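Local coordinates for carboxypeptidase 1 (Deinococcus radiodurans str. R1, PDB 5GIV), which probably releases amino acids one at a time from the C-terminus of peptides with broad specificity, as a zinc-dependent carboxypeptidase of the M32 family, at residues Phe176-Val190 / Leu355-Leu367. Numbering follows the deposited sequence.
Sequences FAELRAALVPLADAV and LTYNLHVITRFEL
The ring of F176 has I362 over one face, CG1 standing 3.8 Å from the ring centroid in a CH-pi contact. Its edge is turned toward the face of F365 in a T-shaped pair, planes at 87°. The closest atoms of the two rings are F176 CE2 and F365 CD2, 3.5 Å apart. With CG anti to the backbone N (chi1 180°), F365 holds its ring beside that of F176. Were F176 cut back to alanine, F365 would probably lose its edge partner and I362 CG1 the ring it packs on. I362 also serves the R180 guanidinium, laying CG2 over one face, while E366 OE2 meets the edge in plane. The two charged groups form a salt bridge whose hydrogen bond, R180 NH1 to E366 OE2, is weak at 3.4 Å; R180 NH2 is hydrogen-bonded to N392. Farther along, L183 CD1 comes within 3.4 Å of N358 ND2, an amide whose OD1 is bonded to T423 and N426. Aliphatic contacts finish the seam: L355 rests CB on A187 CB at 3.9 Å and sends CD1 to V190 CG2. The V361 side chain lies about 8 Å from that of the zinc ligand E296, so this buried pair adjoins the metal site without itself binding the metal. Overall, helices 169-193 and 357-372 pack roughly antiparallel, their segment axes at 142°. Helix 487-501 covers L179 and L183, helix 420-439 touches L179 and V361, and helix 381-393 backs T363.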
loop_
_atom_site.group_PDB
_atom_site.type_symbol
_atom_site.label_atom_id
_atom_site.label_comp_id
_atom_site.label_asym_id
_atom_site.label_seq_id
_atom_site.Cartn_x
_atom_site.Cartn_y
_atom_site.Cartn_z
ATOM N N PHE A 176 9.050 3.288 -38.822
ATOM C CA PHE A 176 7.626 3.234 -39.132
ATOM C C PHE A 176 7.398 2.845 -40.588
ATOM O O PHE A 176 6.597 1.951 -40.887
ATOM C CB PHE A 176 6.978 4.589 -38.824
ATOM C CG PHE A 176 6.785 4.860 -37.351
ATOM C CD1 PHE A 176 7.108 3.903 -36.402
ATOM C CD2 PHE A 176 6.303 6.092 -36.918
ATOM C CE1 PHE A 176 6.936 4.160 -35.052
ATOM C CE2 PHE A 176 6.130 6.359 -35.572
ATOM C CZ PHE A 176 6.441 5.392 -34.636
ATOM N N ALA A 177 8.098 3.508 -41.512
ATOM C CA ALA A 177 7.920 3.201 -42.928
ATOM C C ALA A 177 8.213 1.737 -43.216
ATOM O O ALA A 177 7.461 1.068 -43.938
ATOM C CB ALA A 177 8.817 4.105 -43.775
ATOM N N GLU A 178 9.299 1.218 -42.652
ATOM C CA GLU A 178 9.657 -0.173 -42.880
ATOM C C GLU A 178 8.604 -1.119 -42.302
ATOM O O GLU A 178 8.229 -2.105 -42.948
ATOM C CB GLU A 178 11.039 -0.433 -42.292
ATOM C CG GLU A 178 11.697 -1.686 -42.786
ATOM C CD GLU A 178 13.110 -1.802 -42.258
ATOM O OE1 GLU A 178 13.583 -0.811 -41.650
ATOM O OE2 GLU A 178 13.755 -2.851 -42.499
ATOM N N LEU A 179 8.118 -0.843 -41.083
ATOM C CA LEU A 179 7.091 -1.708 -40.501
ATOM C C LEU A 179 5.788 -1.622 -41.290
ATOM O O LEU A 179 5.122 -2.637 -41.519
ATOM C CB LEU A 179 6.853 -1.359 -39.036
ATOM C CG LEU A 179 8.028 -1.543 -38.072
ATOM C CD1 LEU A 179 7.587 -1.237 -36.632
ATOM C CD2 LEU A 179 8.661 -2.920 -38.198
ATOM N N ARG A 180 5.405 -0.412 -41.696
ATOM C CA ARG A 180 4.206 -0.227 -42.504
ATOM C C ARG A 180 4.295 -1.002 -43.815
ATOM O O ARG A 180 3.350 -1.700 -44.206
ATOM C CB ARG A 180 4.011 1.266 -42.763
ATOM C CG ARG A 180 2.708 1.669 -43.415
ATOM C CD ARG A 180 2.686 3.180 -43.577
ATOM N NE ARG A 180 1.533 3.794 -42.926
ATOM C CZ ARG A 180 1.537 5.017 -42.394
ATOM N NH1 ARG A 180 2.641 5.761 -42.421
ATOM N NH2 ARG A 180 0.435 5.499 -41.827
ATOM N N ALA A 181 5.432 -0.882 -44.517
ATOM C CA ALA A 181 5.593 -1.549 -45.810
ATOM C C ALA A 181 5.520 -3.063 -45.684
ATOM O O ALA A 181 4.995 -3.736 -46.576
ATOM C CB ALA A 181 6.920 -1.145 -46.457
ATOM N N ALA A 182 6.031 -3.621 -44.589
ATOM C CA ALA A 182 6.026 -5.072 -44.425
ATOM C C ALA A 182 4.770 -5.580 -43.718
ATOM O O ALA A 182 4.239 -6.637 -44.087
ATOM C CB ALA A 182 7.277 -5.525 -43.662
ATOM N N LEU A 183 4.280 -4.862 -42.701
ATOM C CA LEU A 183 3.228 -5.436 -41.862
ATOM C C LEU A 183 1.828 -5.258 -42.447
ATOM O O LEU A 183 0.993 -6.159 -42.291
ATOM C CB LEU A 183 3.300 -4.866 -40.441
ATOM C CG LEU A 183 4.571 -5.302 -39.696
ATOM C CD1 LEU A 183 4.579 -4.819 -38.249
ATOM C CD2 LEU A 183 4.786 -6.821 -39.783
ATOM N N VAL A 184 1.551 -4.143 -43.134
ATOM C CA VAL A 184 0.226 -3.953 -43.737
ATOM C C VAL A 184 -0.130 -5.087 -44.688
ATOM O O VAL A 184 -1.228 -5.655 -44.557
ATOM C CB VAL A 184 0.144 -2.582 -44.428
ATOM C CG1 VAL A 184 -1.160 -2.468 -45.207
ATOM C CG2 VAL A 184 0.245 -1.446 -43.416
ATOM N N PRO A 185 0.697 -5.438 -45.671
ATOM C CA PRO A 185 0.331 -6.560 -46.553
ATOM C C PRO A 185 0.219 -7.876 -45.809
ATOM O O PRO A 185 -0.682 -8.673 -46.091
ATOM C CB PRO A 185 1.462 -6.576 -47.590
ATOM C CG PRO A 185 2.127 -5.210 -47.466
ATOM C CD PRO A 185 1.970 -4.806 -46.053
ATOM N N LEU A 186 1.125 -8.144 -44.872
ATOM C CA LEU A 186 1.048 -9.388 -44.114
ATOM C C LEU A 186 -0.223 -9.432 -43.267
ATOM O O LEU A 186 -0.871 -10.479 -43.155
ATOM C CB LEU A 186 2.292 -9.539 -43.236
ATOM C CG LEU A 186 2.353 -10.773 -42.334
ATOM C CD1 LEU A 186 2.314 -12.032 -43.187
ATOM C CD2 LEU A 186 3.595 -10.755 -41.471
ATOM N N ALA A 187 -0.600 -8.299 -42.668
ATOM C CA ALA A 187 -1.828 -8.260 -41.883
ATOM C C ALA A 187 -3.048 -8.409 -42.782
ATOM O O ALA A 187 -3.983 -9.152 -42.460
ATOM C CB ALA A 187 -1.902 -6.964 -41.070
ATOM N N ASP A 188 -3.073 -7.686 -43.906
ATOM C CA ASP A 188 -4.195 -7.816 -44.825
ATOM C C ASP A 188 -4.332 -9.250 -45.308
ATOM O O ASP A 188 -5.447 -9.773 -45.420
ATOM C CB ASP A 188 -4.036 -6.850 -46.000
ATOM C CG ASP A 188 -4.308 -5.396 -45.612
ATOM O OD1 ASP A 188 -4.835 -5.138 -44.508
ATOM O OD2 ASP A 188 -4.001 -4.500 -46.419
ATOM N N ALA A 189 -3.208 -9.913 -45.592
ATOM C CA ALA A 189 -3.283 -11.303 -46.029
ATOM C C ALA A 189 -3.799 -12.195 -44.914
ATOM O O ALA A 189 -4.601 -13.103 -45.164
ATOM C CB ALA A 189 -1.920 -11.798 -46.509
ATOM N N VAL A 190 -3.364 -11.946 -43.677
ATOM C CA VAL A 190 -3.855 -12.751 -42.562
ATOM C C VAL A 190 -5.348 -12.528 -42.370
ATOM O O VAL A 190 -6.117 -13.483 -42.204
ATOM C CB VAL A 190 -3.063 -12.449 -41.278
ATOM C CG1 VAL A 190 -3.741 -13.091 -40.097
ATOM C CG2 VAL A 190 -1.637 -12.971 -41.403
ATOM N N LEU A 355 0.226 -7.914 -35.472
ATOM C CA LEU A 355 0.464 -7.424 -36.822
ATOM C C LEU A 355 -0.024 -5.998 -37.041
ATOM O O LEU A 355 0.615 -5.236 -37.772
ATOM C CB LEU A 355 -0.183 -8.362 -37.847
ATOM C CG LEU A 355 0.425 -9.761 -37.949
ATOM C CD1 LEU A 355 -0.163 -10.496 -39.132
ATOM C CD2 LEU A 355 1.952 -9.675 -38.043
ATOM N N THR A 356 -1.158 -5.624 -36.459
ATOM C CA THR A 356 -1.722 -4.299 -36.673
ATOM C C THR A 356 -1.362 -3.301 -35.580
ATOM O O THR A 356 -1.657 -2.112 -35.734
ATOM C CB THR A 356 -3.249 -4.386 -36.805
ATOM O OG1 THR A 356 -3.814 -4.795 -35.555
ATOM C CG2 THR A 356 -3.634 -5.394 -37.896
ATOM N N TYR A 357 -0.695 -3.738 -34.508
ATOM C CA TYR A 357 -0.470 -2.860 -33.363
ATOM C C TYR A 357 0.221 -1.566 -33.774
ATOM O O TYR A 357 -0.197 -0.472 -33.377
ATOM C CB TYR A 357 0.359 -3.576 -32.291
ATOM C CG TYR A 357 0.592 -2.710 -31.062
ATOM C CD1 TYR A 357 1.678 -1.837 -30.986
ATOM C CD2 TYR A 357 -0.291 -2.743 -29.993
ATOM C CE1 TYR A 357 1.880 -1.046 -29.869
ATOM C CE2 TYR A 357 -0.096 -1.952 -28.875
ATOM C CZ TYR A 357 0.985 -1.106 -28.821
ATOM O OH TYR A 357 1.166 -0.337 -27.706
ATOM N N ASN A 358 1.287 -1.670 -34.559
ATOM C CA ASN A 358 2.106 -0.495 -34.825
ATOM C C ASN A 358 1.343 0.581 -35.587
ATOM O O ASN A 358 1.680 1.765 -35.471
ATOM C CB ASN A 358 3.371 -0.919 -35.570
ATOM C CG ASN A 358 4.207 -1.894 -34.759
ATOM O OD1 ASN A 358 4.449 -1.679 -33.578
ATOM N ND2 ASN A 358 4.629 -2.978 -35.382
ATOM N N LEU A 359 0.285 0.210 -36.304
ATOM C CA LEU A 359 -0.506 1.216 -37.000
ATOM C C LEU A 359 -1.164 2.192 -36.026
ATOM O O LEU A 359 -1.418 3.349 -36.382
ATOM C CB LEU A 359 -1.553 0.527 -37.875
ATOM C CG LEU A 359 -0.957 -0.394 -38.939
ATOM C CD1 LEU A 359 -2.028 -1.251 -39.571
ATOM C CD2 LEU A 359 -0.253 0.438 -40.002
ATOM N N HIS A 360 -1.448 1.752 -34.797
ATOM C CA HIS A 360 -1.984 2.675 -33.797
ATOM C C HIS A 360 -0.920 3.661 -33.325
ATOM O O HIS A 360 -1.209 4.850 -33.135
ATOM C CB HIS A 360 -2.554 1.899 -32.606
ATOM C CG HIS A 360 -3.693 0.990 -32.953
ATOM N ND1 HIS A 360 -5.015 1.352 -32.795
ATOM C CD2 HIS A 360 -3.705 -0.279 -33.423
ATOM C CE1 HIS A 360 -5.790 0.349 -33.163
ATOM N NE2 HIS A 360 -5.022 -0.651 -33.552
ATOM N N VAL A 361 0.302 3.175 -33.089
ATOM C CA VAL A 361 1.389 4.043 -32.644
ATOM C C VAL A 361 1.716 5.072 -33.715
ATOM O O VAL A 361 1.891 6.262 -33.427
ATOM C CB VAL A 361 2.625 3.201 -32.269
ATOM C CG1 VAL A 361 3.820 4.085 -31.977
ATOM C CG2 VAL A 361 2.314 2.321 -31.072
ATOM N N ILE A 362 1.820 4.621 -34.969
ATOM C CA ILE A 362 2.095 5.532 -36.078
ATOM C C ILE A 362 1.023 6.607 -36.160
ATOM O O ILE A 362 1.320 7.794 -36.336
ATOM C CB ILE A 362 2.206 4.756 -37.401
ATOM C CG1 ILE A 362 3.380 3.777 -37.344
ATOM C CG2 ILE A 362 2.304 5.731 -38.577
ATOM C CD1 ILE A 362 3.472 2.866 -38.541
ATOM N N THR A 363 -0.245 6.207 -36.064
ATOM C CA THR A 363 -1.319 7.191 -36.070
ATOM C C THR A 363 -1.069 8.293 -35.044
ATOM O O THR A 363 -1.082 9.481 -35.377
ATOM C CB THR A 363 -2.652 6.500 -35.792
ATOM O OG1 THR A 363 -2.894 5.535 -36.818
ATOM C CG2 THR A 363 -3.795 7.521 -35.760
ATOM N N ARG A 364 -0.828 7.906 -33.787
ATOM C CA ARG A 364 -0.656 8.891 -32.723
ATOM C C ARG A 364 0.588 9.747 -32.943
ATOM O O ARG A 364 0.545 10.974 -32.785
ATOM C CB ARG A 364 -0.579 8.180 -31.375
ATOM C CG ARG A 364 -1.879 7.552 -30.943
ATOM C CD ARG A 364 -1.662 6.286 -30.119
ATOM N NE ARG A 364 -2.922 5.808 -29.551
ATOM C CZ ARG A 364 -3.874 5.197 -30.254
ATOM N NH1 ARG A 364 -3.722 4.996 -31.559
ATOM N NH2 ARG A 364 -4.993 4.809 -29.651
ATOM N N PHE A 365 1.706 9.119 -33.317
ATOM C CA PHE A 365 2.946 9.861 -33.517
ATOM C C PHE A 365 2.769 10.943 -34.577
ATOM O O PHE A 365 3.194 12.090 -34.387
ATOM C CB PHE A 365 4.058 8.889 -33.899
ATOM C CG PHE A 365 5.395 9.532 -34.140
ATOM C CD1 PHE A 365 6.241 9.808 -33.090
ATOM C CD2 PHE A 365 5.817 9.828 -35.426
ATOM C CE1 PHE A 365 7.478 10.377 -33.311
ATOM C CE2 PHE A 365 7.061 10.397 -35.655
ATOM C CZ PHE A 365 7.889 10.673 -34.600
ATOM N N GLU A 366 2.134 10.599 -35.700
ATOM C CA GLU A 366 1.982 11.565 -36.781
ATOM C C GLU A 366 1.053 12.710 -36.390
ATOM O O GLU A 366 1.266 13.851 -36.819
ATOM C CB GLU A 366 1.497 10.855 -38.045
ATOM C CG GLU A 366 2.597 10.014 -38.705
ATOM C CD GLU A 366 2.137 9.242 -39.931
ATOM O OE1 GLU A 366 0.919 9.252 -40.242
ATOM O OE2 GLU A 366 2.996 8.597 -40.579
ATOM N N LEU A 367 0.046 12.441 -35.550
ATOM C CA LEU A 367 -0.792 13.520 -35.039
ATOM C C LEU A 367 -0.005 14.411 -34.090
ATOM O O LEU A 367 -0.206 15.631 -34.061
ATOM C CB LEU A 367 -2.030 12.945 -34.339
ATOM C CG LEU A 367 -3.051 12.212 -35.219
ATOM C CD1 LEU A 367 -4.013 11.386 -34.375
ATOM C CD2 LEU A 367 -3.831 13.199 -36.093
#